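G protein coupled receptor (Arabidopsis thaliana, PDB 3T33) is a zinc-binding LanC-like protein that may play a role in abscisic acid signalling. Local coordinates at residues Lys60-Val63 / Val64-Trp68; Asp77-Leu80 / Tyr81-Val84; Cys181-Leu184 / Asn185-Gly189; Val202-Ile205 / Phe206-Gly209; Glu247-Pro250 / Asp251-Lys254. All coordinates share one frame; numbering follows the deposited sequence.

Interaction 1: Lys60-Val63 / Val64-Trp68; sequences KDKV and VWETW
Lys-62 and Glu-66 carry the ionic part of this contact, one turn apart on helix 45-69. The lysine chain leaves with CG anti to its own nitrogen (chi1 173°) and bends at chi2, about CB-CG, which brings NZ to 2.9 Å from Glu-66 OE2 in a salt bridge. NZ reaches the anti side of that oxygen, well off the carboxylate plane, and the same oxygen is also paired with Arg-70, so OE2 is shared by two cations. Backbone hydrogen bonds of the i to i+4 kind run beside it: Val-64 N to Lys-60 O is 2.9 Å, Trp-65 N to Asp-61 O is 2.8 Å. Val-63 O is gripped twice, by Thr-67 N at 3.0 Å and by Thr-67 OG1 at 2.9 Å. The hydroxyl comes from above the carbonyl plane, an approach set by chi1 of 63°, and it also bonds Thr-87 of helix 84-98. Apolar contact is slight: Thr-67 CG2 lies 4.1 Å from Val-63 CG1. Val-64 faces helices 84-98 and 101-118, touching Leu-91 and Leu-106. The whole is an amphipathic alpha-helix with an i to i+4 salt bridge on one side and a threonine hydroxyl folded back onto the preceding turn's carbonyl.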
loop_
_atom_site.group_PDB
_atom_site.type_symbol
_atom_site.label_atom_id
_atom_site.label_comp_id
_atom_site.label_asym_id
_atom_site.label_seq_id
_atom_site.Cartn_x
_atom_site.Cartn_y
_atom_site.Cartn_z
ATOM N N LYS A 60 -11.114 1.190 13.879
ATOM C CA LYS A 60 -11.646 -0.059 13.347
ATOM C C LYS A 60 -13.120 -0.220 13.700
ATOM O O LYS A 60 -13.946 -0.515 12.837
ATOM C CB LYS A 60 -10.845 -1.250 13.875
ATOM C CG LYS A 60 -11.391 -2.604 13.448
ATOM C CD LYS A 60 -10.739 -3.733 14.229
ATOM C CE LYS A 60 -11.508 -4.039 15.504
ATOM N NZ LYS A 60 -11.290 -5.438 15.963
ATOM N N ASP A 61 -13.443 -0.023 14.974
ATOM C CA ASP A 61 -14.819 -0.137 15.442
ATOM C C ASP A 61 -15.727 0.847 14.715
ATOM O O ASP A 61 -16.813 0.488 14.261
ATOM C CB ASP A 61 -14.893 0.095 16.952
ATOM C CG ASP A 61 -14.542 -1.145 17.751
ATOM O OD1 ASP A 61 -14.099 -2.141 17.140
ATOM O OD2 ASP A 61 -14.709 -1.124 18.988
ATOM N N LYS A 62 -15.274 2.092 14.606
ATOM C CA LYS A 62 -16.041 3.129 13.925
ATOM C C LYS A 62 -16.302 2.749 12.472
ATOM O O LYS A 62 -17.404 2.939 11.960
ATOM C CB LYS A 62 -15.307 4.470 13.995
ATOM C CG LYS A 62 -15.952 5.574 13.173
ATOM C CD LYS A 62 -17.371 5.853 13.641
ATOM C CE LYS A 62 -17.790 7.278 13.314
ATOM N NZ LYS A 62 -19.271 7.433 13.300
ATOM N N VAL A 63 -15.279 2.213 11.814
ATOM C CA VAL A 63 -15.398 1.797 10.424
ATOM C C VAL A 63 -16.395 0.632 10.258
ATOM O O VAL A 63 -17.200 0.672 9.364
ATOM C CB VAL A 63 -14.013 1.416 9.802
ATOM C CG1 VAL A 63 -14.211 0.846 8.367
ATOM C CG2 VAL A 63 -13.115 2.627 9.737
ATOM N N VAL A 64 -16.317 -0.385 11.126
ATOM C CA VAL A 64 -17.294 -1.474 11.180
ATOM C C VAL A 64 -18.703 -0.948 11.448
ATOM O O VAL A 64 -19.636 -1.383 10.786
ATOM C CB VAL A 64 -16.945 -2.553 12.211
ATOM C CG1 VAL A 64 -18.063 -3.597 12.318
ATOM C CG2 VAL A 64 -15.652 -3.259 11.804
ATOM N N TRP A 65 -18.847 0.027 12.354
ATOM C CA TRP A 65 -20.159 0.635 12.586
ATOM C C TRP A 65 -20.796 1.160 11.293
ATOM O O TRP A 65 -21.906 0.784 10.964
ATOM C CB TRP A 65 -20.145 1.720 13.653
ATOM C CG TRP A 65 -21.539 2.115 13.982
ATOM C CD1 TRP A 65 -22.169 3.297 13.660
ATOM C CD2 TRP A 65 -22.521 1.304 14.634
ATOM N NE1 TRP A 65 -23.467 3.265 14.089
ATOM C CE2 TRP A 65 -23.713 2.048 14.680
ATOM C CE3 TRP A 65 -22.505 0.009 15.199
ATOM C CZ2 TRP A 65 -24.883 1.547 15.264
ATOM C CZ3 TRP A 65 -23.682 -0.486 15.789
ATOM C CH2 TRP A 65 -24.836 0.288 15.817
ATOM N N GLU A 66 -20.039 1.972 10.551
ATOM C CA GLU A 66 -20.547 2.765 9.448
ATOM C C GLU A 66 -20.723 1.960 8.188
ATOM O O GLU A 66 -21.639 2.205 7.449
ATOM C CB GLU A 66 -19.607 3.936 9.142
ATOM C CG GLU A 66 -19.534 5.002 10.211
ATOM C CD GLU A 66 -20.921 5.621 10.516
ATOM O OE1 GLU A 66 -21.763 5.696 9.578
ATOM O OE2 GLU A 66 -21.196 5.994 11.698
ATOM N N THR A 67 -19.837 1.007 7.919
ATOM C CA THR A 67 -19.828 0.369 6.634
ATOM C C THR A 67 -20.626 -0.907 6.675
ATOM O O THR A 67 -20.975 -1.438 5.643
ATOM C CB THR A 67 -18.367 0.067 6.131
ATOM O OG1 THR A 67 -17.692 -0.853 7.004
ATOM C CG2 THR A 67 -17.564 1.345 5.975
ATOM N N TRP A 68 -20.905 -1.400 7.877
ATOM C CA TRP A 68 -21.597 -2.675 8.031
ATOM C C TRP A 68 -22.927 -2.553 8.768
ATOM O O TRP A 68 -23.974 -2.919 8.236
ATOM C CB TRP A 68 -20.696 -3.685 8.745
ATOM C CG TRP A 68 -21.210 -5.091 8.690
ATOM C CD1 TRP A 68 -21.569 -5.876 9.747
ATOM C CD2 TRP A 68 -21.424 -5.882 7.513
ATOM N NE1 TRP A 68 -21.992 -7.105 9.302
ATOM C CE2 TRP A 68 -21.913 -7.134 7.935
ATOM C CE3 TRP A 68 -21.249 -5.652 6.146
ATOM C CZ2 TRP A 68 -22.228 -8.153 7.038
ATOM C CZ3 TRP A 68 -21.563 -6.665 5.257
ATOM C CH2 TRP A 68 -22.047 -7.900 5.708
#

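Interaction 2: Asp77-Leu80 / Tyr81-Val84; sequences DYNL and YTGV
The loop that leads into helix 84-98 is folded into a tight turn around the side-chain amide of Asn-79, whose OD1 takes the N-H groups of Thr-82 and Gly-83. The bond from Thr-82 N to Asn-79 OD1 is 3.0 Å and nearly straight (169°); that from Gly-83 N to Asn-79 OD1 is longer, 3.2 Å. Both donors lie only modestly off the plane of the amide. A chi1 of 82° sets CG between the backbone nitrogen and carbonyl carbon of Asn-79 and turns OD1 toward the following residues, while ND2 makes a weak bond to Cys-128 O. Gly-83 N has a further, weak bond to Asn-79 O. Across the turn Thr-82 OG1 donates to Asp-77 OD1 at 2.8 Å, on the syn side of the carboxylate. A water donates to Leu-80 O (2.7 Å) and Gly-83 O (3.0 Å), joining two carbonyls that cannot bond each other. Tyr-81 points from this turn to the zinc site, where its side chain comes about 4 Å from the metal and also approaches Cys-333 and His-334. One amide oxygen thus satisfies two backbone N-H groups, and a threonine-aspartate bond ties the start of the turn to its end.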
loop_
_atom_site.group_PDB
_atom_site.type_symbol
_atom_site.label_atom_id
_atom_site.label_comp_id
_atom_site.label_asym_id
_atom_site.label_seq_id
_atom_site.Cartn_x
_atom_site.Cartn_y
_atom_site.Cartn_z
ATOM N N ASP A 77 -20.823 -0.923 -2.937
ATOM C CA ASP A 77 -19.481 -0.855 -3.446
ATOM C C ASP A 77 -18.805 -2.210 -3.498
ATOM O O ASP A 77 -18.660 -2.759 -4.533
ATOM C CB ASP A 77 -18.677 0.175 -2.698
ATOM C CG ASP A 77 -17.518 0.706 -3.491
ATOM O OD1 ASP A 77 -17.095 1.805 -3.161
ATOM O OD2 ASP A 77 -17.025 0.036 -4.419
ATOM N N TYR A 78 -18.379 -2.798 -2.430
ATOM C CA TYR A 78 -17.770 -4.126 -2.607
ATOM C C TYR A 78 -16.262 -4.220 -2.706
ATOM O O TYR A 78 -15.696 -5.021 -2.066
ATOM C CB TYR A 78 -18.447 -4.935 -3.712
ATOM C CG TYR A 78 -17.643 -5.246 -4.970
ATOM C CD1 TYR A 78 -16.629 -6.165 -4.968
ATOM C CD2 TYR A 78 -17.944 -4.638 -6.166
ATOM C CE1 TYR A 78 -15.923 -6.426 -6.093
ATOM C CE2 TYR A 78 -17.255 -4.900 -7.292
ATOM C CZ TYR A 78 -16.249 -5.793 -7.262
ATOM O OH TYR A 78 -15.572 -6.041 -8.398
ATOM N N ASN A 79 -15.616 -3.404 -3.502
ATOM C CA ASN A 79 -14.189 -3.535 -3.670
ATOM C C ASN A 79 -13.310 -3.125 -2.494
ATOM O O ASN A 79 -13.797 -2.617 -1.518
ATOM C CB ASN A 79 -13.726 -2.941 -4.993
ATOM C CG ASN A 79 -13.538 -1.463 -4.949
ATOM O OD1 ASN A 79 -13.636 -0.856 -3.925
ATOM N ND2 ASN A 79 -13.277 -0.882 -6.086
ATOM N N LEU A 80 -12.012 -3.373 -2.604
ATOM C CA LEU A 80 -11.106 -3.126 -1.458
ATOM C C LEU A 80 -10.912 -1.640 -1.245
ATOM O O LEU A 80 -10.845 -1.150 -0.097
ATOM C CB LEU A 80 -9.758 -3.821 -1.679
ATOM C CG LEU A 80 -8.798 -3.837 -0.506
ATOM C CD1 LEU A 80 -9.172 -4.924 0.517
ATOM C CD2 LEU A 80 -7.319 -3.998 -0.995
ATOM N N TYR A 81 -10.873 -0.951 -2.386
ATOM C CA TYR A 81 -10.423 0.435 -2.539
ATOM C C TYR A 81 -11.342 1.385 -1.825
ATOM O O TYR A 81 -10.873 2.198 -0.995
ATOM C CB TYR A 81 -10.395 0.812 -4.034
ATOM C CG TYR A 81 -9.767 2.149 -4.266
ATOM C CD1 TYR A 81 -10.527 3.290 -4.307
ATOM C CD2 TYR A 81 -8.383 2.269 -4.390
ATOM C CE1 TYR A 81 -9.933 4.506 -4.463
ATOM C CE2 TYR A 81 -7.794 3.451 -4.554
ATOM C CZ TYR A 81 -8.554 4.565 -4.572
ATOM O OH TYR A 81 -7.941 5.745 -4.763
ATOM N N THR A 82 -12.649 1.292 -2.111
ATOM C CA THR A 82 -13.624 2.114 -1.399
ATOM C C THR A 82 -14.784 1.320 -0.781
ATOM O O THR A 82 -15.547 1.842 0.011
ATOM C CB THR A 82 -14.168 3.295 -2.263
ATOM O OG1 THR A 82 -14.570 2.829 -3.570
ATOM C CG2 THR A 82 -13.113 4.344 -2.432
ATOM N N GLY A 83 -14.919 0.060 -1.127
ATOM C CA GLY A 83 -16.107 -0.673 -0.702
ATOM C C GLY A 83 -15.887 -1.529 0.526
ATOM O O GLY A 83 -14.925 -1.313 1.339
ATOM N N VAL A 84 -16.712 -2.553 0.642
ATOM C CA VAL A 84 -16.839 -3.238 1.886
ATOM C C VAL A 84 -15.697 -4.233 2.106
ATOM O O VAL A 84 -15.389 -4.596 3.228
ATOM C CB VAL A 84 -18.263 -3.871 2.007
ATOM C CG1 VAL A 84 -18.316 -4.868 3.162
ATOM C CG2 VAL A 84 -19.287 -2.754 2.187
HETATM O O HOH W 1 -12.471 0.376 1.338
#

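Interaction 3: Cys181-Leu184 / Asn185-Gly189; sequences CLFL and NKHIG
Regular i to i+4 hydrogen bonds join Cys-181 to Leu-184 with Asn-185 to Ile-188, among them Asn-185 N to Cys-181 O at 2.9 Å and Ile-188 N to Leu-184 O at 3.0 Å, both close to straight. On one side of the helix the rings of Phe-183 and His-187 form an offset stack, with centroids 4.3 Å apart and planes inclined at 30°. Phe-183 CE2 and His-187 NE2 approach to 3.5 Å, and Phe-183 CZ sits over the centre of the imidazole, whereas His-187 CD2 lies toward the rim of the phenyl ring. The first torsions differ: Phe-183 CG is anti to its nitrogen (chi1 169°), His-187 CG anti to its carbonyl carbon (chi1 -76°), and this brings the two rings face to face. This is the last part of helix 174-188, which packs within the all-helical LanC-like fold against helices 130-144 and 147-158; Val-139 touches Phe-183, Leu-184 and His-187. Leu-184 and Ile-188 run side by side, Leu-184 CD1 meeting Ile-188 CG1 at 3.8 Å, and both reach helix 147-158. Gly-189 leaves the helix with positive phi, its N bonded to Asn-185 O at 2.8 Å.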
loop_
_atom_site.group_PDB
_atom_site.type_symbol
_atom_site.label_atom_id
_atom_site.label_comp_id
_atom_site.label_asym_id
_atom_site.label_seq_id
_atom_site.Cartn_x
_atom_site.Cartn_y
_atom_site.Cartn_z
ATOM N N CYS A 181 -2.911 -13.114 -7.483
ATOM C CA CYS A 181 -2.411 -14.460 -7.596
ATOM C C CYS A 181 -1.219 -14.598 -6.643
ATOM O O CYS A 181 -1.168 -15.532 -5.924
ATOM C CB CYS A 181 -1.921 -14.777 -9.032
ATOM S SG CYS A 181 -3.224 -14.646 -10.318
ATOM N N LEU A 182 -0.209 -13.725 -6.772
ATOM C CA LEU A 182 0.977 -13.786 -5.898
ATOM C C LEU A 182 0.558 -13.752 -4.434
ATOM O O LEU A 182 0.969 -14.554 -3.680
ATOM C CB LEU A 182 1.900 -12.655 -6.214
ATOM C CG LEU A 182 2.497 -12.740 -7.630
ATOM C CD1 LEU A 182 3.127 -11.445 -8.038
ATOM C CD2 LEU A 182 3.506 -13.951 -7.742
ATOM N N PHE A 183 -0.380 -12.894 -4.098
ATOM C CA PHE A 183 -0.877 -12.780 -2.753
ATOM C C PHE A 183 -1.532 -14.084 -2.267
ATOM O O PHE A 183 -1.225 -14.598 -1.184
ATOM C CB PHE A 183 -1.893 -11.629 -2.715
ATOM C CG PHE A 183 -2.688 -11.553 -1.441
ATOM C CD1 PHE A 183 -3.847 -12.324 -1.284
ATOM C CD2 PHE A 183 -2.281 -10.690 -0.387
ATOM C CE1 PHE A 183 -4.637 -12.260 -0.074
ATOM C CE2 PHE A 183 -3.076 -10.580 0.815
ATOM C CZ PHE A 183 -4.258 -11.361 0.973
ATOM N N LEU A 184 -2.410 -14.637 -3.084
ATOM C CA LEU A 184 -3.051 -15.884 -2.741
ATOM C C LEU A 184 -2.039 -17.007 -2.517
ATOM O O LEU A 184 -2.101 -17.742 -1.486
ATOM C CB LEU A 184 -4.064 -16.289 -3.805
ATOM C CG LEU A 184 -4.822 -17.557 -3.455
ATOM C CD1 LEU A 184 -5.461 -17.473 -2.088
ATOM C CD2 LEU A 184 -5.906 -17.886 -4.507
ATOM N N ASN A 185 -1.107 -17.148 -3.460
ATOM C CA ASN A 185 -0.105 -18.240 -3.382
ATOM C C ASN A 185 0.847 -18.109 -2.156
ATOM O O ASN A 185 1.123 -19.074 -1.459
ATOM C CB ASN A 185 0.682 -18.372 -4.726
ATOM C CG ASN A 185 -0.163 -19.118 -5.875
ATOM O OD1 ASN A 185 -1.350 -19.427 -5.725
ATOM N ND2 ASN A 185 0.484 -19.414 -6.969
ATOM N N LYS A 186 1.356 -16.914 -1.938
ATOM C CA LYS A 186 2.245 -16.643 -0.812
ATOM C C LYS A 186 1.567 -17.039 0.517
ATOM O O LYS A 186 2.132 -17.799 1.302
ATOM C CB LYS A 186 2.592 -15.139 -0.849
ATOM C CG LYS A 186 3.206 -14.552 0.428
ATOM C CD LYS A 186 4.738 -14.428 0.313
ATOM C CE LYS A 186 5.326 -13.301 1.198
ATOM N NZ LYS A 186 6.574 -12.711 0.585
ATOM N N HIS A 187 0.344 -16.565 0.726
ATOM C CA HIS A 187 -0.405 -16.802 1.929
ATOM C C HIS A 187 -0.817 -18.232 2.179
ATOM O O HIS A 187 -0.671 -18.718 3.319
ATOM C CB HIS A 187 -1.634 -15.899 1.998
ATOM C CG HIS A 187 -1.320 -14.483 2.373
ATOM N ND1 HIS A 187 -1.721 -13.927 3.568
ATOM C CD2 HIS A 187 -0.603 -13.522 1.732
ATOM C CE1 HIS A 187 -1.292 -12.676 3.639
ATOM N NE2 HIS A 187 -0.616 -12.405 2.536
ATOM N N ILE A 188 -1.353 -18.909 1.146
ATOM C CA ILE A 188 -1.707 -20.316 1.307
ATOM C C ILE A 188 -0.431 -21.143 1.393
ATOM O O ILE A 188 -0.452 -22.217 1.977
ATOM C CB ILE A 188 -2.551 -20.893 0.125
ATOM C CG1 ILE A 188 -3.890 -20.205 -0.031
ATOM C CG2 ILE A 188 -2.772 -22.385 0.299
ATOM C CD1 ILE A 188 -4.600 -19.883 1.265
ATOM N N GLY A 189 0.656 -20.670 0.769
ATOM C CA GLY A 189 1.929 -21.430 0.683
ATOM C C GLY A 189 1.776 -22.643 -0.246
ATOM O O GLY A 189 2.392 -23.720 -0.050
#

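Interaction 4: Val202-Ile205 / Phe206-Gly209; sequences VEEI and FRAG
Glu-204 and Arg-207 lie alongside each other, pointing the same way, and form a two-pronged salt bridge three positions apart on helix 195-212. The arginine grips side-on: NE donates to Glu-204 OE1 at 3.0 Å, and NH2 to Glu-204 OE2 at 3.2 Å. The two flat groups are not coplanar; carboxylate and guanidinium are turned 50° against each other. OE1 lies near the guanidinium plane at its edge, yet NE meets it from above the carboxylate plane, while NH2 reaches OE2 on its syn side. Two bends produce the fit. The glutamate leaves with CG opposite its nitrogen and folds at chi2 (63°), which carries the carboxylate forward along the helix; the arginine runs extended through chi2 and folds at chi3 (70°), bringing NE and NH2 back toward the acid. The hydroxyl of Tyr-168 also bonds OE2, which is thus shared between the arginine and a tyrosine.

A different side of the helix is apolar. Val-202 CG1 meets the edge of the Phe-206 ring in its plane, 3.6 Å from Phe-206 CE2, the two side chains again pointing the same way. Phe-206 touches Leu-243 of helix 236-244 and Val-256 of helix 250-265, and Ile-205 also packs on Leu-243. Backbone bonds include Phe-206 N to Val-202 O (2.9 Å) and Gly-209 N to Ile-205 O (3.1 Å). The arrangement is that of an amphipathic helix with an i to i+3 salt bridge, its apolar side packed on neighbouring helices of the LanC-like fold.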
loop_
_atom_site.group_PDB
_atom_site.type_symbol
_atom_site.label_atom_id
_atom_site.label_comp_id
_atom_site.label_asym_id
_atom_site.label_seq_id
_atom_site.Cartn_x
_atom_site.Cartn_y
_atom_site.Cartn_z
ATOM N N VAL A 202 2.598 -12.628 -17.092
ATOM C CA VAL A 202 3.910 -11.989 -17.096
ATOM C C VAL A 202 4.403 -11.777 -18.567
ATOM O O VAL A 202 4.839 -10.674 -18.942
ATOM C CB VAL A 202 4.971 -12.829 -16.266
ATOM C CG1 VAL A 202 6.416 -12.321 -16.547
ATOM C CG2 VAL A 202 4.652 -12.772 -14.742
ATOM N N GLU A 203 4.337 -12.832 -19.384
ATOM C CA GLU A 203 4.819 -12.723 -20.766
ATOM C C GLU A 203 4.010 -11.705 -21.567
ATOM O O GLU A 203 4.587 -10.862 -22.257
ATOM C CB GLU A 203 4.877 -14.086 -21.425
ATOM C CG GLU A 203 5.938 -14.980 -20.805
ATOM C CD GLU A 203 5.788 -16.390 -21.255
ATOM O OE1 GLU A 203 4.844 -16.609 -22.038
ATOM O OE2 GLU A 203 6.595 -17.276 -20.834
ATOM N N GLU A 204 2.710 -11.642 -21.335
ATOM C CA GLU A 204 1.911 -10.595 -21.978
ATOM C C GLU A 204 2.309 -9.249 -21.493
ATOM O O GLU A 204 2.231 -8.264 -22.233
ATOM C CB GLU A 204 0.420 -10.810 -21.789
ATOM C CG GLU A 204 -0.500 -9.664 -22.252
ATOM C CD GLU A 204 -0.476 -9.317 -23.816
ATOM O OE1 GLU A 204 -0.014 -10.140 -24.640
ATOM O OE2 GLU A 204 -0.957 -8.207 -24.198
ATOM N N ILE A 205 2.693 -9.161 -20.217
ATOM C CA ILE A 205 3.159 -7.881 -19.720
ATOM C C ILE A 205 4.478 -7.474 -20.418
ATOM O O ILE A 205 4.632 -6.319 -20.776
ATOM C CB ILE A 205 3.175 -7.795 -18.121
ATOM C CG1 ILE A 205 1.723 -7.711 -17.558
ATOM C CG2 ILE A 205 3.931 -6.550 -17.656
ATOM C CD1 ILE A 205 1.528 -8.068 -16.101
ATOM N N PHE A 206 5.443 -8.389 -20.553
ATOM C CA PHE A 206 6.733 -8.012 -21.196
ATOM C C PHE A 206 6.527 -7.752 -22.692
ATOM O O PHE A 206 6.989 -6.740 -23.215
ATOM C CB PHE A 206 7.810 -9.054 -20.981
ATOM C CG PHE A 206 8.473 -8.931 -19.658
ATOM C CD1 PHE A 206 9.386 -7.911 -19.426
ATOM C CD2 PHE A 206 8.161 -9.804 -18.627
ATOM C CE1 PHE A 206 9.986 -7.765 -18.191
ATOM C CE2 PHE A 206 8.758 -9.669 -17.389
ATOM C CZ PHE A 206 9.684 -8.631 -17.172
ATOM N N ARG A 207 5.771 -8.635 -23.350
ATOM C CA ARG A 207 5.384 -8.420 -24.760
ATOM C C ARG A 207 4.843 -7.003 -25.038
ATOM O O ARG A 207 5.416 -6.284 -25.857
ATOM C CB ARG A 207 4.433 -9.514 -25.244
ATOM C CG ARG A 207 4.247 -9.478 -26.762
ATOM C CD ARG A 207 2.898 -10.082 -27.259
ATOM N NE ARG A 207 1.740 -9.253 -26.914
ATOM C CZ ARG A 207 1.529 -7.995 -27.313
ATOM N NH1 ARG A 207 2.416 -7.365 -28.085
ATOM N NH2 ARG A 207 0.401 -7.351 -26.924
ATOM N N ALA A 208 3.778 -6.574 -24.356
ATOM C CA ALA A 208 3.259 -5.219 -24.596
ATOM C C ALA A 208 4.217 -4.087 -24.186
ATOM O O ALA A 208 4.277 -3.007 -24.831
ATOM C CB ALA A 208 1.954 -5.033 -23.877
ATOM N N GLY A 209 4.916 -4.289 -23.063
ATOM C CA GLY A 209 5.830 -3.285 -22.597
ATOM C C GLY A 209 6.948 -3.089 -23.607
ATOM O O GLY A 209 7.283 -1.957 -23.916
#

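Interaction 5: Glu247-Pro250 / Asp251-Lys254; sequences ELEP and DEIK
Glu-252 reaches back at the start of helix 250-265 and accepts the backbone N-H of the N-cap residue Glu-249, the side-chain-to-backbone bond from N3 that forms half of a capping box. Glu-252 CB touches Glu-249 O at 3.4 Å and Leu-248 CB at 3.9 Å. From there CG stands anti to the carbonyl carbon (chi1 -70°) and the chain runs extended, so that CD passes Glu-249 CB at 3.8 Å. OE1 then receives Glu-249 N at 2.9 Å in an almost straight bond (177°), the donor standing well above the carboxylate plane. OE2 pairs with Arg-199 of helix 195-212, which divides the carboxylate between helix start and neighbouring helix and would probably favour its charged form. The first helical turn is closed by Ile-253 N to Glu-249 O, 2.9 Å, and by Lys-254 N to Pro-250 O, 2.8 Å. Asp-251 OD2 is bridged to Arg-210 of helix 195-212. Beside the cap, Leu-248 and Ile-253 form the N' to N4 contact of a hydrophobic staple, and both side chains touch Tyr-305 of helix 291-305. The closest carbons of the pair, Leu-248 CB and Ile-253 CG1, are 3.5 Å apart, tighter than usual van der Waals contact.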
loop_
_atom_site.group_PDB
_atom_site.type_symbol
_atom_site.label_atom_id
_atom_site.label_comp_id
_atom_site.label_asym_id
_atom_site.label_seq_id
_atom_site.Cartn_x
_atom_site.Cartn_y
_atom_site.Cartn_z
ATOM N N GLU A 247 9.292 -14.980 -10.929
ATOM C CA GLU A 247 10.573 -15.498 -11.369
ATOM C C GLU A 247 10.864 -14.922 -12.731
ATOM O O GLU A 247 10.332 -15.394 -13.708
ATOM C CB GLU A 247 10.529 -17.034 -11.444
ATOM C CG GLU A 247 10.082 -17.702 -10.146
ATOM C CD GLU A 247 10.847 -17.119 -8.949
ATOM O OE1 GLU A 247 10.222 -16.424 -8.085
ATOM O OE2 GLU A 247 12.098 -17.322 -8.908
ATOM N N LEU A 248 11.684 -13.890 -12.820
ATOM C CA LEU A 248 12.045 -13.388 -14.142
ATOM C C LEU A 248 13.199 -14.174 -14.750
ATOM O O LEU A 248 13.974 -14.823 -14.035
ATOM C CB LEU A 248 12.371 -11.886 -14.097
ATOM C CG LEU A 248 11.386 -10.995 -13.339
ATOM C CD1 LEU A 248 11.906 -9.545 -13.227
ATOM C CD2 LEU A 248 10.057 -11.024 -14.026
ATOM N N GLU A 249 13.277 -14.124 -16.083
ATOM C CA GLU A 249 14.438 -14.515 -16.885
ATOM C C GLU A 249 15.463 -13.353 -16.898
ATOM O O GLU A 249 15.064 -12.198 -16.671
ATOM C CB GLU A 249 13.960 -14.776 -18.334
ATOM C CG GLU A 249 13.046 -15.977 -18.472
ATOM C CD GLU A 249 13.815 -17.288 -18.440
ATOM O OE1 GLU A 249 14.364 -17.674 -19.510
ATOM O OE2 GLU A 249 13.875 -17.945 -17.370
ATOM N N PRO A 250 16.772 -13.630 -17.219
ATOM C CA PRO A 250 17.785 -12.555 -17.264
ATOM C C PRO A 250 17.390 -11.283 -18.065
ATOM O O PRO A 250 17.447 -10.157 -17.525
ATOM C CB PRO A 250 19.004 -13.268 -17.855
ATOM C CG PRO A 250 18.889 -14.676 -17.314
ATOM C CD PRO A 250 17.400 -14.959 -17.439
ATOM N N ASP A 251 16.938 -11.438 -19.306
ATOM C CA ASP A 251 16.549 -10.265 -20.129
ATOM C C ASP A 251 15.333 -9.514 -19.580
ATOM O O ASP A 251 15.228 -8.309 -19.755
ATOM C CB ASP A 251 16.246 -10.699 -21.561
ATOM C CG ASP A 251 15.290 -11.859 -21.594
ATOM O OD1 ASP A 251 15.793 -12.978 -21.335
ATOM O OD2 ASP A 251 14.051 -11.654 -21.806
ATOM N N GLU A 252 14.415 -10.227 -18.928
ATOM C CA GLU A 252 13.315 -9.579 -18.200
ATOM C C GLU A 252 13.841 -8.743 -17.013
ATOM O O GLU A 252 13.393 -7.616 -16.784
ATOM C CB GLU A 252 12.297 -10.637 -17.752
ATOM C CG GLU A 252 11.497 -11.244 -18.935
ATOM C CD GLU A 252 10.841 -12.573 -18.626
ATOM O OE1 GLU A 252 10.908 -13.053 -17.473
ATOM O OE2 GLU A 252 10.241 -13.157 -19.558
ATOM N N ILE A 253 14.814 -9.305 -16.297
ATOM C CA ILE A 253 15.459 -8.643 -15.195
ATOM C C ILE A 253 16.130 -7.359 -15.702
ATOM O O ILE A 253 15.830 -6.262 -15.191
ATOM C CB ILE A 253 16.431 -9.615 -14.453
ATOM C CG1 ILE A 253 15.628 -10.670 -13.700
ATOM C CG2 ILE A 253 17.285 -8.835 -13.446
ATOM C CD1 ILE A 253 16.420 -11.775 -13.037
ATOM N N LYS A 254 16.963 -7.474 -16.750
ATOM C CA LYS A 254 17.515 -6.265 -17.444
ATOM C C LYS A 254 16.450 -5.258 -17.801
ATOM O O LYS A 254 16.671 -4.071 -17.624
ATOM C CB LYS A 254 18.322 -6.583 -18.740
ATOM C CG LYS A 254 19.826 -6.231 -18.715
ATOM C CD LYS A 254 20.677 -7.112 -19.681
ATOM C CE LYS A 254 20.944 -8.580 -19.108
ATOM N NZ LYS A 254 22.100 -9.325 -19.799
#

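The five contacts follow one another along the chain without overlap, each a local one within or beside a helix. Interaction 1, on helix 45-69, and interaction 2, in the loop before helix 84-98, have centres 13 Å apart and touch through Trp-68 and Val-84. Interactions 4 and 5 are 12 Å apart and also touch: Phe-206 CZ lies 3.3 Å from Glu-252 CB, joining helix 195-212 to the start of helix 250-265. Interaction 3, on helix 174-188, lies about 7 Å at the nearest atoms from each of these two. Interactions 1 and 4 fall on opposite sides of the chain's centre, 40 Å apart between centres. Among the five, interaction 2 borders the zinc site.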